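Local coordinates for protein LYND (Lyngbya aestuarii, PDB 4V1T) that probably catalyses the ATP-dependent cyclodehydration of cysteine residues in ribosomally made cyanobactin precursor peptides, turning them into thiazoline rings, at residues Gln37-Ile42 with Glu73-Lys78; Glu326-Glu331 with Pro495-Thr500; Leu507-Ala510 with His515-Leu518; Arg748-Pro753 with Ala766-Thr771. One frame throughout, in Å; residues are numbered along the deposited sequence.

Contact 1: Gln37-Ile42 with Glu73-Lys78; sequences QLYCQI and ERLAEK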
# COMPACT_ATOMS: atom_id res chain seq x y z
N GLN B 37 11.42 11.25 -42.43
CA GLN B 37 12.63 11.48 -43.21
C GLN B 37 13.39 12.69 -42.71
O GLN B 37 14.59 12.61 -42.46
CB GLN B 37 12.26 11.74 -44.68
CG GLN B 37 12.40 10.54 -45.59
CD GLN B 37 11.93 10.85 -46.99
OE1 GLN B 37 10.80 10.55 -47.36
NE2 GLN B 37 12.80 11.47 -47.79
N LEU B 38 12.68 13.82 -42.60
CA LEU B 38 13.30 15.09 -42.20
C LEU B 38 13.86 15.06 -40.78
O LEU B 38 14.86 15.73 -40.50
CB LEU B 38 12.28 16.22 -42.32
CG LEU B 38 11.92 16.59 -43.76
CD1 LEU B 38 10.70 17.50 -43.77
CD2 LEU B 38 13.09 17.25 -44.47
N TYR B 39 13.23 14.31 -39.90
CA TYR B 39 13.74 14.19 -38.54
C TYR B 39 15.11 13.50 -38.56
O TYR B 39 16.05 13.99 -37.97
CB TYR B 39 12.76 13.43 -37.64
CG TYR B 39 11.58 14.24 -37.16
CD1 TYR B 39 11.72 15.56 -36.79
CD2 TYR B 39 10.32 13.68 -37.07
CE1 TYR B 39 10.64 16.31 -36.35
CE2 TYR B 39 9.23 14.41 -36.62
CZ TYR B 39 9.40 15.72 -36.27
OH TYR B 39 8.32 16.45 -35.83
N CYS B 40 15.21 12.37 -39.25
CA CYS B 40 16.49 11.66 -39.34
C CYS B 40 17.56 12.60 -39.88
O CYS B 40 18.72 12.56 -39.47
CB CYS B 40 16.36 10.46 -40.26
SG CYS B 40 15.08 9.30 -39.76
N GLN B 41 17.14 13.47 -40.79
CA GLN B 41 18.03 14.38 -41.47
C GLN B 41 18.52 15.53 -40.59
O GLN B 41 19.69 15.93 -40.65
CB GLN B 41 17.31 14.93 -42.70
CG GLN B 41 18.22 15.42 -43.79
CD GLN B 41 17.67 15.09 -45.16
OE1 GLN B 41 16.45 15.03 -45.36
NE2 GLN B 41 18.56 14.86 -46.11
N ILE B 42 17.62 16.05 -39.76
CA ILE B 42 17.87 17.28 -39.01
C ILE B 42 18.34 17.03 -37.58
O ILE B 42 19.12 17.79 -37.02
CB ILE B 42 16.60 18.15 -39.00
CG1 ILE B 42 16.27 18.60 -40.43
CG2 ILE B 42 16.77 19.38 -38.09
CD1 ILE B 42 14.86 19.14 -40.61
N GLU B 73 9.38 24.08 -35.48
CA GLU B 73 8.17 24.58 -34.83
C GLU B 73 7.44 23.44 -34.22
O GLU B 73 6.92 23.53 -33.13
CB GLU B 73 7.24 25.29 -35.80
CG GLU B 73 7.91 26.43 -36.53
CD GLU B 73 7.14 27.73 -36.50
OE1 GLU B 73 6.16 27.83 -35.74
OE2 GLU B 73 7.52 28.66 -37.25
N ARG B 74 7.38 22.35 -34.95
CA ARG B 74 6.70 21.19 -34.47
C ARG B 74 7.38 20.63 -33.23
O ARG B 74 6.73 20.28 -32.27
CB ARG B 74 6.69 20.12 -35.54
CG ARG B 74 5.31 19.67 -35.93
CD ARG B 74 5.39 18.60 -36.99
NE ARG B 74 4.69 17.44 -36.54
CZ ARG B 74 3.38 17.32 -36.56
NH1 ARG B 74 2.64 18.31 -37.02
NH2 ARG B 74 2.82 16.22 -36.13
N LEU B 75 8.70 20.53 -33.28
CA LEU B 75 9.47 20.00 -32.17
C LEU B 75 9.32 20.91 -30.96
O LEU B 75 9.15 20.45 -29.86
CB LEU B 75 10.93 19.86 -32.53
CG LEU B 75 11.23 18.77 -33.54
CD1 LEU B 75 12.63 18.89 -34.05
CD2 LEU B 75 11.02 17.40 -32.93
N ALA B 76 9.35 22.20 -31.21
CA ALA B 76 9.21 23.19 -30.16
C ALA B 76 7.85 23.08 -29.49
O ALA B 76 7.75 23.05 -28.28
CB ALA B 76 9.42 24.58 -30.72
N GLU B 77 6.80 23.00 -30.31
CA GLU B 77 5.44 22.99 -29.79
C GLU B 77 5.12 21.71 -29.02
O GLU B 77 4.29 21.73 -28.11
CB GLU B 77 4.44 23.15 -30.93
CG GLU B 77 4.38 24.56 -31.49
CD GLU B 77 3.48 24.67 -32.72
OE1 GLU B 77 2.96 23.63 -33.18
OE2 GLU B 77 3.28 25.80 -33.21
N LYS B 78 5.78 20.61 -29.37
CA LYS B 78 5.59 19.34 -28.66
C LYS B 78 6.56 19.21 -27.48
O LYS B 78 6.49 18.25 -26.71
CB LYS B 78 5.76 18.15 -29.62
CG LYS B 78 4.46 17.69 -30.29
CD LYS B 78 3.92 18.72 -31.28
CE LYS B 78 2.51 18.37 -31.74
NZ LYS B 78 1.91 19.44 -32.59
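The phenol oxygen of Y39 stands beside the arm of R74, with its OH 3.8 Å from CD of R74; this is van der Waals contact and not a hydrogen bond. The two side chains cross at about a right angle, and the tyrosine oxygen meets the guanidinium at its edge, near its plane, while the ring and guanidinium planes lie 42° apart. Both polar ends find their partners on the chain of another protein: Y39 OH is hydrogen-bonded to an acidic side chain of that protein, and R74 NE forms a salt bridge with an acidic side chain of that other protein. Tyrosine and arginine suit this place because each has an apolar shaft long enough to carry a polar end from the helix to that partner. Beside the ring, L75 supplies the apolar half of the contact. Its CD2 lies 3.6 Å from CE1 of Y39, approaching the ring obliquely, and its CG is 3.8 Å from the same ring carbon. CG of Y39 is anti to the carbonyl carbon (chi1 -78°), which carries the ring end across the gap between helices whose nearest CA atoms, those of Y39 and L75, are 9.6 Å apart. L34 of strand 31-35 touches both Y39 and L75. Helix 37-42 against helix 65-78 is the helical packing of a winged helix-turn-helix domain, used here to hold another chain, consistent with leader-peptide recognition in related heterocyclases.

Contact 2: Glu326-Glu331 with Pro495-Thr500; sequences EPLKLE and PVWSLT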
# COMPACT_ATOMS: atom_id res chain seq x y z
N GLU B 326 -22.76 27.59 16.94
CA GLU B 326 -23.61 27.58 15.74
C GLU B 326 -24.47 26.32 15.76
O GLU B 326 -24.06 25.29 16.28
CB GLU B 326 -22.74 27.62 14.49
CG GLU B 326 -21.99 28.93 14.29
CD GLU B 326 -21.06 28.90 13.08
OE1 GLU B 326 -20.77 27.78 12.57
OE2 GLU B 326 -20.62 29.99 12.65
N PRO B 327 -25.69 26.40 15.21
CA PRO B 327 -26.53 25.20 15.20
C PRO B 327 -25.99 24.09 14.29
O PRO B 327 -25.08 24.34 13.51
CB PRO B 327 -27.88 25.72 14.69
CG PRO B 327 -27.55 26.95 13.93
CD PRO B 327 -26.38 27.56 14.63
N LEU B 328 -26.56 22.89 14.40
CA LEU B 328 -26.07 21.73 13.66
C LEU B 328 -26.80 21.50 12.33
O LEU B 328 -28.01 21.27 12.31
CB LEU B 328 -26.21 20.47 14.51
CG LEU B 328 -24.97 19.60 14.64
CD1 LEU B 328 -23.86 20.33 15.37
CD2 LEU B 328 -25.33 18.32 15.38
N LYS B 329 -26.05 21.56 11.23
CA LYS B 329 -26.59 21.31 9.90
C LYS B 329 -26.64 19.81 9.59
O LYS B 329 -25.64 19.24 9.15
CB LYS B 329 -25.74 22.00 8.83
CG LYS B 329 -25.72 23.52 8.91
CD LYS B 329 -24.85 24.07 7.79
CE LYS B 329 -24.78 25.59 7.82
NZ LYS B 329 -23.89 26.11 6.74
N LEU B 330 -27.79 19.19 9.84
CA LEU B 330 -27.98 17.78 9.48
C LEU B 330 -28.80 17.68 8.20
O LEU B 330 -29.68 18.49 7.95
CB LEU B 330 -28.65 17.01 10.61
CG LEU B 330 -27.86 16.81 11.92
CD1 LEU B 330 -28.31 15.53 12.61
CD2 LEU B 330 -26.35 16.79 11.71
N GLU B 331 -28.50 16.66 7.39
CA GLU B 331 -29.11 16.52 6.08
C GLU B 331 -29.07 15.06 5.63
O GLU B 331 -28.36 14.25 6.21
CB GLU B 331 -28.38 17.40 5.07
CG GLU B 331 -26.88 17.19 5.03
CD GLU B 331 -26.17 18.16 4.11
OE1 GLU B 331 -25.89 19.30 4.54
OE2 GLU B 331 -25.90 17.79 2.95
N PRO B 495 -20.95 24.16 24.75
CA PRO B 495 -22.25 24.00 24.12
C PRO B 495 -22.37 22.68 23.38
O PRO B 495 -21.45 22.29 22.66
CB PRO B 495 -22.33 25.18 23.14
CG PRO B 495 -20.91 25.50 22.84
CD PRO B 495 -20.17 25.24 24.11
N VAL B 496 -23.50 22.02 23.55
CA VAL B 496 -23.79 20.77 22.87
C VAL B 496 -25.16 20.88 22.21
O VAL B 496 -26.07 21.53 22.75
CB VAL B 496 -23.78 19.56 23.84
CG1 VAL B 496 -22.41 19.41 24.48
CG2 VAL B 496 -24.84 19.72 24.92
N TRP B 497 -25.31 20.26 21.05
CA TRP B 497 -26.55 20.35 20.31
C TRP B 497 -27.51 19.25 20.73
O TRP B 497 -27.20 18.07 20.60
CB TRP B 497 -26.30 20.28 18.79
CG TRP B 497 -27.53 20.61 17.98
CD1 TRP B 497 -28.32 19.73 17.30
CD2 TRP B 497 -28.13 21.90 17.81
NE1 TRP B 497 -29.36 20.40 16.70
CE2 TRP B 497 -29.27 21.73 17.00
CE3 TRP B 497 -27.80 23.18 18.25
CZ2 TRP B 497 -30.08 22.80 16.63
CZ3 TRP B 497 -28.62 24.24 17.89
CH2 TRP B 497 -29.74 24.04 17.09
N SER B 498 -28.67 19.64 21.24
CA SER B 498 -29.73 18.70 21.56
C SER B 498 -30.53 18.42 20.30
O SER B 498 -31.14 19.33 19.75
CB SER B 498 -30.65 19.24 22.65
OG SER B 498 -31.69 18.32 22.94
N LEU B 499 -30.53 17.17 19.86
CA LEU B 499 -31.26 16.78 18.66
C LEU B 499 -32.75 16.62 18.94
O LEU B 499 -33.58 16.69 18.03
CB LEU B 499 -30.68 15.49 18.08
CG LEU B 499 -29.34 15.65 17.34
CD1 LEU B 499 -28.64 14.33 17.17
CD2 LEU B 499 -29.56 16.30 15.98
N THR B 500 -33.09 16.42 20.21
CA THR B 500 -34.48 16.23 20.60
C THR B 500 -35.20 17.57 20.65
O THR B 500 -36.30 17.69 20.13
CB THR B 500 -34.60 15.55 21.97
OG1 THR B 500 -34.24 16.49 23.00
CG2 THR B 500 -33.70 14.34 22.07
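The indole of W497 lies broadside to the passing chain of 326-331, and one of its faces takes the P327-L328 step. The backbone N of L328 sits 3.8 Å above the ring plane, over its centre, with an apolar group to each end of it. Over the five-membered ring comes CB of L328, 3.7 Å from the centroid and 15° off the normal, a CH-pi contact. Over the six-membered ring, toward its rim, comes CA of P327, 3.5 Å from CZ3 of W497, with CB of P327 just outside that rim, 3.5 Å from CH2 of W497. At the indole edge, in the ring plane, stands CD2 of L499, and H504 on the neighbouring strand meets the tryptophan edge-to-face. CG of W497 is anti to the backbone N (chi1 -170°), which swings the ring out from the strand toward the loop. Tryptophan suits the site because it offers a broad flat surface to a chain that has no regular structure here, and proline adds a stiff apolar patch to that chain. CD2 of L328 extends the cover, 3.8 Å from CD1 of W497. Further along, L330 and L499 cross at about a right angle, CD1 of L330 lying 3.7 Å from CD2 of L499; L330 rests on Y698 and L499 on V705, both of helix 697-710. Strand 491-498 runs antiparallel between 503-508 and 716-719. The arrangement is that of an extended connecting segment laid across an antiparallel beta-sheet of the YcaO domain.

Contact 3: Leu507-Ala510 with His515-Leu518; sequences LPTA and HYPL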
# COMPACT_ATOMS: atom_id res chain seq x y z
N LEU B 507 -22.77 21.09 28.82
CA LEU B 507 -22.11 20.16 29.71
C LEU B 507 -20.76 20.74 30.12
O LEU B 507 -20.19 21.55 29.39
CB LEU B 507 -21.89 18.80 29.03
CG LEU B 507 -23.08 17.84 29.01
CD1 LEU B 507 -23.94 18.14 27.81
CD2 LEU B 507 -22.61 16.40 28.96
N PRO B 508 -20.24 20.31 31.29
CA PRO B 508 -18.88 20.74 31.62
C PRO B 508 -17.88 20.29 30.55
O PRO B 508 -17.98 19.17 30.05
CB PRO B 508 -18.61 20.08 32.99
CG PRO B 508 -19.68 19.07 33.17
CD PRO B 508 -20.85 19.51 32.36
N THR B 509 -16.95 21.16 30.20
CA THR B 509 -15.94 20.87 29.18
C THR B 509 -15.17 19.61 29.54
O THR B 509 -14.71 18.88 28.66
CB THR B 509 -14.98 22.07 29.01
OG1 THR B 509 -15.74 23.26 28.73
CG2 THR B 509 -14.02 21.83 27.87
N ALA B 510 -15.04 19.35 30.84
CA ALA B 510 -14.28 18.20 31.33
C ALA B 510 -14.88 16.87 30.88
O ALA B 510 -14.19 15.85 30.83
CB ALA B 510 -14.18 18.25 32.85
N HIS B 515 -8.63 14.61 28.59
CA HIS B 515 -7.53 15.30 29.23
C HIS B 515 -7.76 16.79 29.38
O HIS B 515 -6.87 17.58 29.13
CB HIS B 515 -6.21 15.04 28.48
CG HIS B 515 -5.87 13.59 28.35
ND1 HIS B 515 -6.09 12.87 27.20
CD2 HIS B 515 -5.34 12.72 29.24
CE1 HIS B 515 -5.70 11.62 27.38
NE2 HIS B 515 -5.24 11.50 28.61
N TYR B 516 -8.97 17.17 29.79
CA TYR B 516 -9.24 18.55 30.16
C TYR B 516 -8.67 18.77 31.55
O TYR B 516 -9.02 18.04 32.46
CB TYR B 516 -10.74 18.84 30.16
CG TYR B 516 -11.08 20.23 30.64
CD1 TYR B 516 -11.05 21.31 29.77
CD2 TYR B 516 -11.41 20.46 31.97
CE1 TYR B 516 -11.35 22.59 30.20
CE2 TYR B 516 -11.72 21.74 32.41
CZ TYR B 516 -11.68 22.79 31.52
OH TYR B 516 -11.97 24.06 31.93
N PRO B 517 -7.80 19.77 31.73
CA PRO B 517 -7.20 19.93 33.05
C PRO B 517 -8.14 20.58 34.07
O PRO B 517 -8.71 21.65 33.80
CB PRO B 517 -5.99 20.84 32.79
CG PRO B 517 -6.13 21.34 31.37
CD PRO B 517 -7.48 20.91 30.86
N LEU B 518 -8.31 19.93 35.22
CA LEU B 518 -9.07 20.49 36.34
C LEU B 518 -8.15 20.74 37.53
O LEU B 518 -7.14 20.06 37.68
CB LEU B 518 -10.20 19.55 36.74
CG LEU B 518 -11.39 19.47 35.78
CD1 LEU B 518 -12.36 18.40 36.23
CD2 LEU B 518 -12.11 20.81 35.68
O HOH W 1 -11.48 15.52 30.28
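T509 meets the ring of Y516 with its methyl and its CB, the two side chains crossing at about a right angle. CG2 of T509 lies 3.6 Å from CD1 of Y516, and CB of T509 stands over the face, 4.2 Å from the centroid and 24° off the normal, a CH-pi contact. With chi1 at -54°, OG1 stays beside the backbone N and CG2 lies anti to it, which turns the methyl to the ring and lets OG1 hydrogen-bond to T494 OG1 on strand 491-498. A branched residue with one apolar and one polar arm serves both neighbours. A510 follows, its backbone N above the same face, toward the rim. Its CB packs 3.7 Å from CD2 of Y516 and 3.8 Å from CD1 of L518, and the small methyl suits the close spacing of the chains, whose CA atoms at A510 and Y516 are 5.2 Å apart. The carbonyl O of A510 accepts from a water at 2.8 Å, and that water in turn accepts from N of Y516 at 3.0 Å. On the opposite face of the ring lies CD of P517, while F432 approaches edge-to-face. The ring is thus covered on both faces, and its hydroxyl is hydrogen-bonded to E492 OE1. No direct bond joins the two backbones, so the chain after helix 509-512 is held back against its start by apolar packing and a water bridge.

Contact 4: Arg748-Pro753 with Ala766-Thr771; sequences RLYDVP and AQMNPT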
# COMPACT_ATOMS: atom_id res chain seq x y z
N ARG B 748 -31.57 3.76 35.37
CA ARG B 748 -31.83 2.67 34.44
C ARG B 748 -31.20 1.34 34.86
O ARG B 748 -31.77 0.27 34.61
CB ARG B 748 -31.33 3.06 33.05
CG ARG B 748 -32.10 4.19 32.38
CD ARG B 748 -31.53 4.53 31.01
NE ARG B 748 -31.36 3.34 30.18
CZ ARG B 748 -32.32 2.81 29.43
NH1 ARG B 748 -33.54 3.34 29.39
NH2 ARG B 748 -32.06 1.73 28.70
N LEU B 749 -30.02 1.40 35.47
CA LEU B 749 -29.31 0.19 35.87
C LEU B 749 -30.18 -0.70 36.75
O LEU B 749 -30.17 -1.92 36.62
CB LEU B 749 -28.02 0.56 36.61
CG LEU B 749 -27.09 -0.61 36.95
CD1 LEU B 749 -26.50 -1.24 35.69
CD2 LEU B 749 -25.98 -0.13 37.87
N TYR B 750 -30.95 -0.08 37.63
CA TYR B 750 -31.83 -0.80 38.55
C TYR B 750 -33.21 -1.01 37.94
O TYR B 750 -33.82 -2.07 38.11
CB TYR B 750 -31.96 -0.02 39.88
CG TYR B 750 -30.63 0.21 40.59
CD1 TYR B 750 -30.13 -0.71 41.50
CD2 TYR B 750 -29.87 1.34 40.34
CE1 TYR B 750 -28.92 -0.51 42.13
CE2 TYR B 750 -28.65 1.55 40.97
CZ TYR B 750 -28.18 0.62 41.86
OH TYR B 750 -26.98 0.82 42.49
N ASP B 751 -33.71 0.00 37.23
CA ASP B 751 -35.12 0.06 36.84
C ASP B 751 -35.47 -0.73 35.57
O ASP B 751 -36.52 -1.38 35.52
CB ASP B 751 -35.54 1.52 36.64
CG ASP B 751 -35.41 2.35 37.91
OD1 ASP B 751 -34.79 1.87 38.88
OD2 ASP B 751 -35.92 3.49 37.93
N VAL B 752 -34.62 -0.66 34.54
CA VAL B 752 -34.98 -1.24 33.25
C VAL B 752 -35.31 -2.74 33.36
O VAL B 752 -36.31 -3.18 32.81
CB VAL B 752 -33.87 -1.03 32.19
CG1 VAL B 752 -34.21 -1.76 30.89
CG2 VAL B 752 -33.69 0.46 31.94
N PRO B 753 -34.47 -3.52 34.08
CA PRO B 753 -34.73 -4.97 34.15
C PRO B 753 -36.09 -5.36 34.72
O PRO B 753 -36.64 -6.37 34.28
CB PRO B 753 -33.60 -5.48 35.05
CG PRO B 753 -32.52 -4.49 34.91
CD PRO B 753 -33.20 -3.16 34.75
N ALA B 766 -25.60 -2.99 46.68
CA ALA B 766 -24.69 -3.97 47.24
C ALA B 766 -24.73 -5.31 46.50
O ALA B 766 -23.80 -6.10 46.61
CB ALA B 766 -25.00 -4.19 48.71
N GLN B 767 -25.80 -5.54 45.75
CA GLN B 767 -25.97 -6.79 45.00
C GLN B 767 -25.51 -6.67 43.57
O GLN B 767 -25.59 -7.63 42.82
CB GLN B 767 -27.44 -7.22 45.00
CG GLN B 767 -28.01 -7.47 46.38
CD GLN B 767 -29.50 -7.72 46.34
OE1 GLN B 767 -30.28 -6.85 45.95
NE2 GLN B 767 -29.91 -8.92 46.73
N MET B 768 -25.04 -5.49 43.18
CA MET B 768 -24.48 -5.32 41.84
C MET B 768 -23.21 -6.14 41.73
O MET B 768 -22.51 -6.35 42.71
CB MET B 768 -24.20 -3.84 41.53
CG MET B 768 -25.45 -3.00 41.26
SD MET B 768 -26.44 -3.64 39.92
CE MET B 768 -27.91 -2.63 39.97
N ASN B 769 -22.93 -6.62 40.52
CA ASN B 769 -21.76 -7.46 40.26
C ASN B 769 -20.51 -6.82 40.84
O ASN B 769 -20.15 -5.71 40.45
CB ASN B 769 -21.59 -7.68 38.76
CG ASN B 769 -20.66 -8.83 38.43
OD1 ASN B 769 -19.84 -9.25 39.25
ND2 ASN B 769 -20.79 -9.35 37.22
N PRO B 770 -19.85 -7.50 41.80
CA PRO B 770 -18.63 -6.95 42.38
C PRO B 770 -17.43 -7.05 41.44
O PRO B 770 -16.39 -6.45 41.71
CB PRO B 770 -18.42 -7.81 43.63
CG PRO B 770 -19.02 -9.11 43.26
CD PRO B 770 -20.20 -8.80 42.40
N THR B 771 -17.57 -7.83 40.37
CA THR B 771 -16.51 -7.97 39.38
C THR B 771 -16.64 -6.90 38.30
O THR B 771 -17.62 -6.90 37.56
CB THR B 771 -16.54 -9.34 38.71
OG1 THR B 771 -16.41 -10.36 39.70
CG2 THR B 771 -15.39 -9.48 37.70
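The start of helix 748-755, kinked at P753, whose N makes no bond to the turn before, and the chain leaving a short 3-10 segment come nearest at Y750 and M768, whose CA atoms are 9.2 Å apart, so long side chains must bridge the gap. M768 does most of this. Its chain bends at chi2 (-57°), carrying the methyl CE in between L749 and Y750. L749 and M768 reach toward each other tip to tip, with CG of L749 3.7 Å from CE of M768 and CD2 of L749 4.1 Å from SD of M768. Over one face of the Y750 ring lies the same methyl, although its modelled closeness is doubtful. The sulfur is set obliquely, SD of M768 lying 5.2 Å from the Y750 ring centroid and 34° off its normal, a Met-aromatic contact. Methionine suits the slot because it is flexible and apolar with a polarisable sulfur; Y560 and N561 of helix 538-561 also touch it. Y750 directs its hydroxyl to F744 O. After M768 the chain turns: OD1 of N769 accepts from N of T771 at 2.9 Å, an Asx turn. At the helix start R748 forms salt bridges with D600 and D553. No hydrogen bond crosses between the two segments, so the contact is essentially apolar, with at most a modest contribution from the oblique sulfur; polar bonds to surrounding residues hold each side.

Overall arrangement
The four contacts follow one another along the chain without interleaving. Contact 1, in the winged helix-turn-helix domain, is remote, its centre 65 Å from that of contact 2 and 87 Å from that of contact 4. Contacts 2 and 3 each have one segment reaching the antiparallel sheet of the YcaO domain, on the neighbouring strands 491-498 and 503-508, and touch where V496 CG2 lies 3.4 Å from L507 CD1; their centres are 21 Å apart. Contact 4, near the C-terminus, has its nearest atoms about 13 Å from contact 2 and about 15 Å from contact 3. Such a layout is consistent with peptide recognition at one end and ATP-dependent chemistry at the other.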